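PDB 4P5A: thymidylate synthase ThyX from Streptomyces cacaoi subsp. asoensis, which probably catalyses the FAD-dependent reductive methylation of dUMP or UMP, with methylenetetrahydrofolate as the methyl donor and NADPH as the reductant. Local coordinates for residues R50-I53 / R54-M57; L186-F189 / L190-T194; M216-A219 / W220-M224. All blocks are in the same frame, centred on the assembly; numbering follows the deposited sequence.

The three interactions are single-helix contacts that follow one another along the chain, in helices 48-58, 183-193 and 207-223. Interaction 2 lies nearest the middle of the chain, its centre about 19 Å from that of interaction 1 and about 13 Å from that of interaction 3. It touches both: Met187 meets Met57 of interaction 1, while Leu186, Met187 and Phe189 pack on Trp220 and Met216 of interaction 3. Interactions 1 and 3 do not touch. Helix 207-223 in turn lies on strands 13-20 and 69-77 of the antiparallel sheet. Thus helix 183-193, which carries His188 and Arg193 to the flavin and nucleotide, rests on helix 207-223 along one side and meets helix 48-58 through Met187.

Interaction 1 of 3, residues R50-I53 / R54-M57; sequences RGLI and RYLM
Arg50 and Arg54, one turn apart on helix 48-58, lay their guanidinium groups flat on each other in an i/i+4 arginine pair. The two planes are only 1° from parallel and their centres 4.2 Å apart. Arg50 runs fully extended from CG to NE, whereas Arg54 is bent about its third torsion (chi3 52°), which turns its guanidinium parallel to that of Arg50. The overlap is offset: CD of Arg54 sits over the centre of the Arg50 guanidinium, 3.4 Å from its CZ, while NH2 of Arg50 lies above the rim of the Arg54 group. Like charges therefore come close, with 3.6 Å between the two NH2 atoms, a cost that solvent near the exposed Arg50 probably lessens. An alanine in place of Arg54 is likely to leave one face of the Arg50 guanidinium without its cover and that group freer to turn.

Round the helix the character changes. Leu52 is buried among Val27 and Ala30 of helix 23-30 and reaches along the axis to Leu56, its CD2 lying 3.9 Å from Leu56 CG. The Tyr55 ring leads away from segment 50-53, and its OH is hydrogen-bonded to the Gly122 carbonyl of the second subunit, tying this helix into the tetramer. Its ring also lies obliquely near Leu52, whose CD2 is 4.2 Å from Tyr55 CD2. Beneath these side chains, Leu56 N gives Leu52 O a 2.8 Å backbone hydrogen bond.

Interaction 2 of 3, residues L186-F189 / L190-T194; sequences LMHF and LSLRT. With FAD (flavin-adenine dinucleotide), chain H.
Phe189 and Arg193 meet one turn apart by a CH-pi contact, the arginine's CG standing over one face of the ring, 3.8 Å from its centroid. Arg193 CG lies off centre, 3.5 Å from Phe189 CE2. With its CG placed opposite the backbone N (chi1 167°), Phe189 sends its ring toward Arg193, which bends at chi2 and passes across it at about a right angle. His87 meets the same ring edge-to-face and accepts a hydrogen bond from Arg193 NE, so ring and arginine share a neighbour.

Leu190 packs back along the helix on Leu186, its CD1 4.0 Å from Leu186 CG, and its other methyl approaches Phe189 CD1. Leu190 O accepts a 2.7 Å hydrogen bond from Thr194 OG1 and a weak one from Thr194 N. The contact belongs to helix 183-193, which lines the flavin site shared among subunits of the ThyX tetramer.

His188 supplies the polar grip: NE2 donates to FAD O2P at 3.1 Å, the N-H...O angle being 151°, while FAD C5B lies over one ring face. Leu192 runs beside the imidazole, with CD1 3.7 Å from His188 NE2, and also touches FAD O5'. Farther along the cofactor, NH1 of Arg193 lies 3.4 Å from the flavin methyl C8M, and Arg193 NH2 is hydrogen-bonded to O2 of the bound 5-bromo-UMP.

Interaction 3 of 3, residues M216-A219 / W220-M224; sequences META and WAKLM
The carbonyl oxygen of Ala219 is shared by two backbone donors near the end of helix 207-223, Lys222 N at 3.2 Å and Leu223 N at 3.4 Å. Both bonds are weak. The turn before is more regular: Trp220 N reaches Met216 O at 2.9 Å with a nearly straight N-H...O angle of 165°, and Ala221 N bonds to Glu217 O at 2.8 Å.

The side chains sort onto two sides of the helix. On the buried side, Glu217 extends with CG anti to its backbone N (chi1 -175°) and brings that methylene to the edge of the Trp220 indole, close to the ring plane and 4.3 Å from CE3. At the end of this extended chain, OE2 of the carboxylate forms a salt bridge with Arg236 and a hydrogen bond with His228. The imidazole of His228 also meets the Trp220 ring, at a steep angle, so acid, histidine and indole form one cluster. At the other end of the indole, NE1 gives a weak hydrogen bond to the sulfur of Met224, 3.4 Å from SD.

On the exposed side, the extended Lys222 lies alongside Thr218 and points the same way, with NZ 4.1 Å from the Thr218 methyl CG2. Thr218 OG1 itself is bonded back to the Glu214 carbonyl. Met224 N closes the last turn on Trp220 O at 2.8 Å, and Met224 then leaves helical geometry while serving as N-cap of helix 225-233: a one-residue break joining two consecutive helices.

Interaction 1 of 3, residues R50-I53 / R54-M57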
loop_
_atom_site.group_PDB
_atom_site.type_symbol
_atom_site.label_atom_id
_atom_site.label_comp_id
_atom_site.label_asym_id
_atom_site.label_seq_id
_atom_site.Cartn_x
_atom_site.Cartn_y
_atom_site.Cartn_z
ATOM N N ARG B 50 21.083 9.755 18.128
ATOM C CA ARG B 50 19.896 10.468 18.660
ATOM C C ARG B 50 19.649 11.756 17.896
ATOM O O ARG B 50 18.465 12.127 17.616
ATOM C CB ARG B 50 20.087 10.773 20.125
ATOM C CG ARG B 50 18.955 11.449 20.725
ATOM C CD ARG B 50 19.262 11.697 22.210
ATOM N NE ARG B 50 18.167 12.376 22.905
ATOM C CZ ARG B 50 17.994 13.717 23.007
ATOM N NH1 ARG B 50 18.810 14.610 22.419
ATOM N NH2 ARG B 50 16.959 14.158 23.676
ATOM N N GLY B 51 20.727 12.517 17.645
ATOM C CA GLY B 51 20.574 13.720 16.775
ATOM C C GLY B 51 19.873 13.495 15.428
ATOM O O GLY B 51 18.912 14.215 15.096
ATOM N N LEU B 52 20.295 12.464 14.706
ATOM C CA LEU B 52 19.746 12.225 13.402
ATOM C C LEU B 52 18.263 11.744 13.518
ATOM O O LEU B 52 17.372 12.200 12.769
ATOM C CB LEU B 52 20.579 11.167 12.747
ATOM C CG LEU B 52 20.320 10.957 11.210
ATOM C CD1 LEU B 52 20.602 9.570 10.769
ATOM C CD2 LEU B 52 19.566 11.937 10.340
ATOM N N ILE B 53 18.023 10.883 14.476
ATOM C CA ILE B 53 16.678 10.292 14.603
ATOM C C ILE B 53 15.723 11.385 15.007
ATOM O O ILE B 53 14.613 11.392 14.529
ATOM C CB ILE B 53 16.698 9.116 15.562
ATOM C CG1 ILE B 53 17.323 7.913 14.739
ATOM C CG2 ILE B 53 15.313 8.735 16.154
ATOM C CD1 ILE B 53 17.638 6.649 15.537
ATOM N N ARG B 54 16.137 12.272 15.901
ATOM C CA ARG B 54 15.227 13.404 16.296
ATOM C C ARG B 54 14.946 14.314 15.137
ATOM O O ARG B 54 13.780 14.687 14.953
ATOM C CB ARG B 54 15.768 14.132 17.509
ATOM C CG ARG B 54 15.744 13.267 18.807
ATOM C CD ARG B 54 16.467 14.042 19.973
ATOM N NE ARG B 54 15.988 15.439 20.208
ATOM C CZ ARG B 54 14.911 15.786 20.938
ATOM N NH1 ARG B 54 14.635 17.111 21.150
ATOM N NH2 ARG B 54 14.131 14.844 21.507
ATOM N N TYR B 55 15.926 14.571 14.302
ATOM C CA TYR B 55 15.768 15.362 13.117
ATOM C C TYR B 55 14.786 14.676 12.160
ATOM O O TYR B 55 13.821 15.300 11.653
ATOM C CB TYR B 55 17.109 15.587 12.413
ATOM C CG TYR B 55 16.925 16.139 11.008
ATOM C CD1 TYR B 55 16.593 17.497 10.778
ATOM C CD2 TYR B 55 17.057 15.301 9.912
ATOM C CE1 TYR B 55 16.394 17.972 9.420
ATOM C CE2 TYR B 55 16.863 15.741 8.591
ATOM C CZ TYR B 55 16.526 17.067 8.343
ATOM O OH TYR B 55 16.337 17.434 7.005
ATOM N N LEU B 56 14.971 13.372 11.938
ATOM C CA LEU B 56 14.003 12.752 11.011
ATOM C C LEU B 56 12.621 12.766 11.580
ATOM O O LEU B 56 11.652 12.869 10.796
ATOM C CB LEU B 56 14.354 11.242 10.764
ATOM C CG LEU B 56 15.759 11.048 10.171
ATOM C CD1 LEU B 56 16.234 9.618 10.336
ATOM C CD2 LEU B 56 15.855 11.490 8.699
ATOM N N MET B 57 12.468 12.598 12.897
ATOM C CA MET B 57 11.134 12.453 13.527
ATOM C C MET B 57 10.464 13.758 13.384
ATOM O O MET B 57 9.262 13.802 13.053
ATOM C CB MET B 57 11.292 12.075 15.025
ATOM C CG MET B 57 10.076 11.612 15.907
ATOM S SD MET B 57 9.247 10.183 15.222
ATOM C CE MET B 57 10.525 8.881 15.596
#

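Interaction 2 of 3, residues L186-F189 / L190-T194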
loop_
_atom_site.group_PDB
_atom_site.type_symbol
_atom_site.label_atom_id
_atom_site.label_comp_id
_atom_site.label_asym_id
_atom_site.label_seq_id
_atom_site.Cartn_x
_atom_site.Cartn_y
_atom_site.Cartn_z
ATOM N N LEU B 186 4.573 0.506 12.723
ATOM C CA LEU B 186 4.277 0.343 14.141
ATOM C C LEU B 186 3.995 1.732 14.749
ATOM O O LEU B 186 2.991 1.819 15.511
ATOM C CB LEU B 186 5.472 -0.333 14.901
ATOM C CG LEU B 186 5.157 -0.556 16.404
ATOM C CD1 LEU B 186 3.911 -1.433 16.640
ATOM C CD2 LEU B 186 6.389 -1.223 16.973
ATOM N N MET B 187 4.789 2.748 14.437
ATOM C CA MET B 187 4.511 4.089 15.032
ATOM C C MET B 187 3.159 4.614 14.582
ATOM O O MET B 187 2.439 5.237 15.408
ATOM C CB MET B 187 5.691 5.096 14.681
ATOM C CG MET B 187 6.883 4.799 15.595
ATOM S SD MET B 187 8.157 6.024 15.250
ATOM C CE MET B 187 8.948 5.417 13.689
ATOM N N HIS B 188 2.794 4.368 13.339
ATOM C CA HIS B 188 1.457 4.898 12.876
ATOM C C HIS B 188 0.357 4.157 13.618
ATOM O O HIS B 188 -0.631 4.775 14.085
ATOM C CB HIS B 188 1.384 4.706 11.363
ATOM C CG HIS B 188 0.162 5.337 10.757
ATOM N ND1 HIS B 188 0.179 6.602 10.218
ATOM C CD2 HIS B 188 -1.103 4.874 10.641
ATOM C CE1 HIS B 188 -1.029 6.897 9.765
ATOM N NE2 HIS B 188 -1.848 5.899 10.082
ATOM N N PHE B 189 0.554 2.857 13.849
ATOM C CA PHE B 189 -0.453 2.079 14.580
ATOM C C PHE B 189 -0.511 2.539 16.059
ATOM O O PHE B 189 -1.606 2.726 16.584
ATOM C CB PHE B 189 -0.023 0.638 14.503
ATOM C CG PHE B 189 -0.723 -0.303 15.435
ATOM C CD1 PHE B 189 -0.158 -0.669 16.659
ATOM C CD2 PHE B 189 -1.953 -0.888 15.063
ATOM C CE1 PHE B 189 -0.826 -1.590 17.539
ATOM C CE2 PHE B 189 -2.581 -1.887 15.944
ATOM C CZ PHE B 189 -1.997 -2.179 17.197
ATOM N N LEU B 190 0.651 2.824 16.656
ATOM C CA LEU B 190 0.655 3.193 18.096
ATOM C C LEU B 190 -0.043 4.573 18.229
ATOM O O LEU B 190 -0.702 4.798 19.239
ATOM C CB LEU B 190 2.081 3.294 18.673
ATOM C CG LEU B 190 2.771 1.888 18.764
ATOM C CD1 LEU B 190 4.151 2.103 19.214
ATOM C CD2 LEU B 190 2.040 0.952 19.784
ATOM N N SER B 191 0.144 5.472 17.274
ATOM C CA SER B 191 -0.487 6.838 17.377
ATOM C C SER B 191 -1.962 6.680 17.388
ATOM O O SER B 191 -2.664 7.438 18.042
ATOM C CB SER B 191 -0.075 7.692 16.190
ATOM O OG SER B 191 -0.510 9.031 16.342
ATOM N N LEU B 192 -2.482 5.668 16.724
ATOM C CA LEU B 192 -3.995 5.550 16.629
ATOM C C LEU B 192 -4.571 4.592 17.715
ATOM O O LEU B 192 -5.719 4.724 18.120
ATOM C CB LEU B 192 -4.377 4.951 15.247
ATOM C CG LEU B 192 -4.191 5.903 14.111
ATOM C CD1 LEU B 192 -4.246 5.021 12.717
ATOM C CD2 LEU B 192 -5.294 7.019 14.168
ATOM N N ARG B 193 -3.798 3.596 18.138
ATOM C CA ARG B 193 -4.307 2.485 18.968
ATOM C C ARG B 193 -3.806 2.607 20.430
ATOM O O ARG B 193 -3.936 1.644 21.197
ATOM C CB ARG B 193 -3.929 1.104 18.424
ATOM C CG ARG B 193 -4.469 0.899 17.038
ATOM C CD ARG B 193 -6.011 1.052 16.913
ATOM N NE ARG B 193 -6.483 0.612 15.537
ATOM C CZ ARG B 193 -7.781 0.536 15.242
ATOM N NH1 ARG B 193 -8.732 0.879 16.191
ATOM N NH2 ARG B 193 -8.152 0.090 14.041
ATOM N N THR B 194 -3.283 3.763 20.799
ATOM C CA THR B 194 -3.086 4.024 22.238
ATOM C C THR B 194 -3.777 5.362 22.558
ATOM O O THR B 194 -3.768 6.327 21.742
ATOM C CB THR B 194 -1.644 4.091 22.659
ATOM O OG1 THR B 194 -0.966 5.108 21.903
ATOM C CG2 THR B 194 -0.982 2.773 22.492
HETATM P PA FAD H . -3.205 2.034 7.384
HETATM O O1A FAD H . -2.072 1.367 8.041
HETATM O O2A FAD H . -4.217 1.309 6.669
HETATM O O5B FAD H . -2.623 3.151 6.470
HETATM C C5B FAD H . -1.580 4.078 6.974
HETATM C C4B FAD H . -1.539 5.325 6.132
HETATM O O4B FAD H . -1.275 4.946 4.765
HETATM C C3B FAD H . -2.866 6.013 6.067
HETATM O O3B FAD H . -3.042 6.897 7.201
HETATM C C2B FAD H . -2.792 6.820 4.759
HETATM O O2B FAD H . -1.863 7.938 5.008
HETATM C C1B FAD H . -2.031 5.817 3.836
HETATM N N9A FAD H . -2.904 4.948 3.025
HETATM C C8A FAD H . -2.846 3.605 2.987
HETATM N N7A FAD H . -3.699 3.124 2.084
HETATM C C5A FAD H . -4.284 4.228 1.469
HETATM C C6A FAD H . -5.244 4.440 0.448
HETATM N N6A FAD H . -5.819 3.409 -0.247
HETATM N N1A FAD H . -5.581 5.738 0.154
HETATM C C2A FAD H . -4.995 6.798 0.758
HETATM N N3A FAD H . -4.072 6.639 1.742
HETATM C C4A FAD H . -3.758 5.369 2.126
HETATM N N1 FAD H . -13.229 2.132 10.606
HETATM C C2 FAD H . -14.461 1.946 10.032
HETATM O O2 FAD H . -14.656 1.209 9.079
HETATM N N3 FAD H . -15.562 2.493 10.648
HETATM C C4 FAD H . -15.437 3.228 11.820
HETATM O O4 FAD H . -16.494 3.750 12.270
HETATM C C4X FAD H . -14.166 3.434 12.387
HETATM N N5 FAD H . -13.940 4.278 13.499
HETATM C C5X FAD H . -12.655 4.276 14.119
HETATM C C6 FAD H . -12.385 4.862 15.377
HETATM C C7 FAD H . -11.105 4.870 15.951
HETATM C C7M FAD H . -10.995 5.555 17.324
HETATM C C8 FAD H . -9.987 4.227 15.347
HETATM C C8M FAD H . -8.541 4.271 15.934
HETATM C C9 FAD H . -10.228 3.614 14.095
HETATM C C9A FAD H . -11.553 3.595 13.522
HETATM N N10 FAD H . -11.781 2.971 12.267
HETATM C C10 FAD H . -13.079 2.873 11.760
HETATM C "C1'" FAD H . -10.686 2.232 11.573
HETATM C "C2'" FAD H . -9.962 3.412 10.786
HETATM O "O2'" FAD H . -10.806 3.995 9.748
HETATM C "C3'" FAD H . -8.749 2.857 9.994
HETATM O "O3'" FAD H . -9.085 1.744 9.146
HETATM C "C4'" FAD H . -7.579 2.347 10.992
HETATM O "O4'" FAD H . -7.483 3.241 12.051
HETATM C "C5'" FAD H . -6.256 2.251 10.188
HETATM O "O5'" FAD H . -5.763 3.595 10.006
HETATM P P FAD H . -5.078 3.942 8.585
HETATM O O1P FAD H . -5.975 3.720 7.410
HETATM O O2P FAD H . -4.604 5.329 8.747
HETATM O O3P FAD H . -3.866 2.919 8.484
#

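Interaction 3 of 3, residues M216-A219 / W220-M224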
loop_
_atom_site.group_PDB
_atom_site.type_symbol
_atom_site.label_atom_id
_atom_site.label_comp_id
_atom_site.label_asym_id
_atom_site.label_seq_id
_atom_site.Cartn_x
_atom_site.Cartn_y
_atom_site.Cartn_z
ATOM N N MET B 216 3.149 -4.372 22.256
ATOM C CA MET B 216 4.014 -4.248 21.114
ATOM C C MET B 216 5.015 -3.152 21.414
ATOM O O MET B 216 6.179 -3.215 21.044
ATOM C CB MET B 216 3.173 -3.875 19.850
ATOM C CG MET B 216 2.483 -5.139 19.367
ATOM S SD MET B 216 1.404 -4.607 17.979
ATOM C CE MET B 216 0.825 -6.210 17.363
ATOM N N GLU B 217 4.533 -2.029 21.901
ATOM C CA GLU B 217 5.431 -0.870 22.158
ATOM C C GLU B 217 6.537 -1.180 23.151
ATOM O O GLU B 217 7.674 -0.738 22.976
ATOM C CB GLU B 217 4.575 0.329 22.655
ATOM C CG GLU B 217 5.436 1.601 22.822
ATOM C CD GLU B 217 4.615 2.891 22.999
ATOM O OE1 GLU B 217 3.353 2.863 22.909
ATOM O OE2 GLU B 217 5.265 3.938 23.175
ATOM N N THR B 218 6.164 -1.875 24.202
ATOM C CA THR B 218 7.158 -2.284 25.225
ATOM C C THR B 218 8.247 -3.163 24.593
ATOM O O THR B 218 9.477 -2.923 24.829
ATOM C CB THR B 218 6.438 -3.074 26.331
ATOM O OG1 THR B 218 5.579 -2.173 27.049
ATOM C CG2 THR B 218 7.555 -3.706 27.313
ATOM N N ALA B 219 7.852 -4.079 23.724
ATOM C CA ALA B 219 8.855 -4.888 23.002
ATOM C C ALA B 219 9.710 -4.034 22.069
ATOM O O ALA B 219 10.921 -4.125 22.000
ATOM C CB ALA B 219 8.206 -6.071 22.214
ATOM N N TRP B 220 9.071 -3.188 21.272
ATOM C CA TRP B 220 9.777 -2.374 20.299
ATOM C C TRP B 220 10.767 -1.404 21.020
ATOM O O TRP B 220 11.851 -1.131 20.532
ATOM C CB TRP B 220 8.751 -1.550 19.531
ATOM C CG TRP B 220 9.311 -0.460 18.618
ATOM C CD1 TRP B 220 10.265 -0.585 17.637
ATOM C CD2 TRP B 220 8.954 0.921 18.660
ATOM N NE1 TRP B 220 10.435 0.633 17.016
ATOM C CE2 TRP B 220 9.666 1.576 17.616
ATOM C CE3 TRP B 220 8.029 1.678 19.425
ATOM C CZ2 TRP B 220 9.558 2.953 17.394
ATOM C CZ3 TRP B 220 7.906 2.984 19.177
ATOM C CH2 TRP B 220 8.657 3.631 18.168
ATOM N N ALA B 221 10.406 -0.947 22.216
ATOM C CA ALA B 221 11.281 0.069 22.928
ATOM C C ALA B 221 12.605 -0.557 23.303
ATOM O O ALA B 221 13.642 0.153 23.357
ATOM C CB ALA B 221 10.558 0.564 24.153
ATOM N N LYS B 222 12.607 -1.878 23.467
ATOM C CA LYS B 222 13.885 -2.597 23.714
ATOM C C LYS B 222 14.687 -2.747 22.486
ATOM O O LYS B 222 15.933 -2.728 22.578
ATOM C CB LYS B 222 13.604 -4.006 24.336
ATOM C CG LYS B 222 13.059 -3.919 25.641
ATOM C CD LYS B 222 12.463 -5.338 26.050
ATOM C CE LYS B 222 11.513 -5.109 27.248
ATOM N NZ LYS B 222 10.725 -6.334 27.743
ATOM N N LEU B 223 14.049 -2.894 21.307
ATOM C CA LEU B 223 14.845 -3.038 20.103
ATOM C C LEU B 223 15.335 -1.698 19.551
ATOM O O LEU B 223 16.406 -1.636 18.935
ATOM C CB LEU B 223 13.937 -3.632 18.974
ATOM C CG LEU B 223 13.327 -4.954 19.390
ATOM C CD1 LEU B 223 12.362 -5.411 18.173
ATOM C CD2 LEU B 223 14.423 -5.959 19.406
ATOM N N MET B 224 14.519 -0.625 19.732
ATOM C CA MET B 224 14.856 0.650 19.118
ATOM C C MET B 224 14.618 1.753 20.116
ATOM O O MET B 224 13.739 2.591 19.953
ATOM C CB MET B 224 13.924 0.865 17.897
ATOM C CG MET B 224 14.228 -0.264 16.763
ATOM S SD MET B 224 13.232 0.043 15.233
ATOM C CE MET B 224 13.886 1.558 14.494
#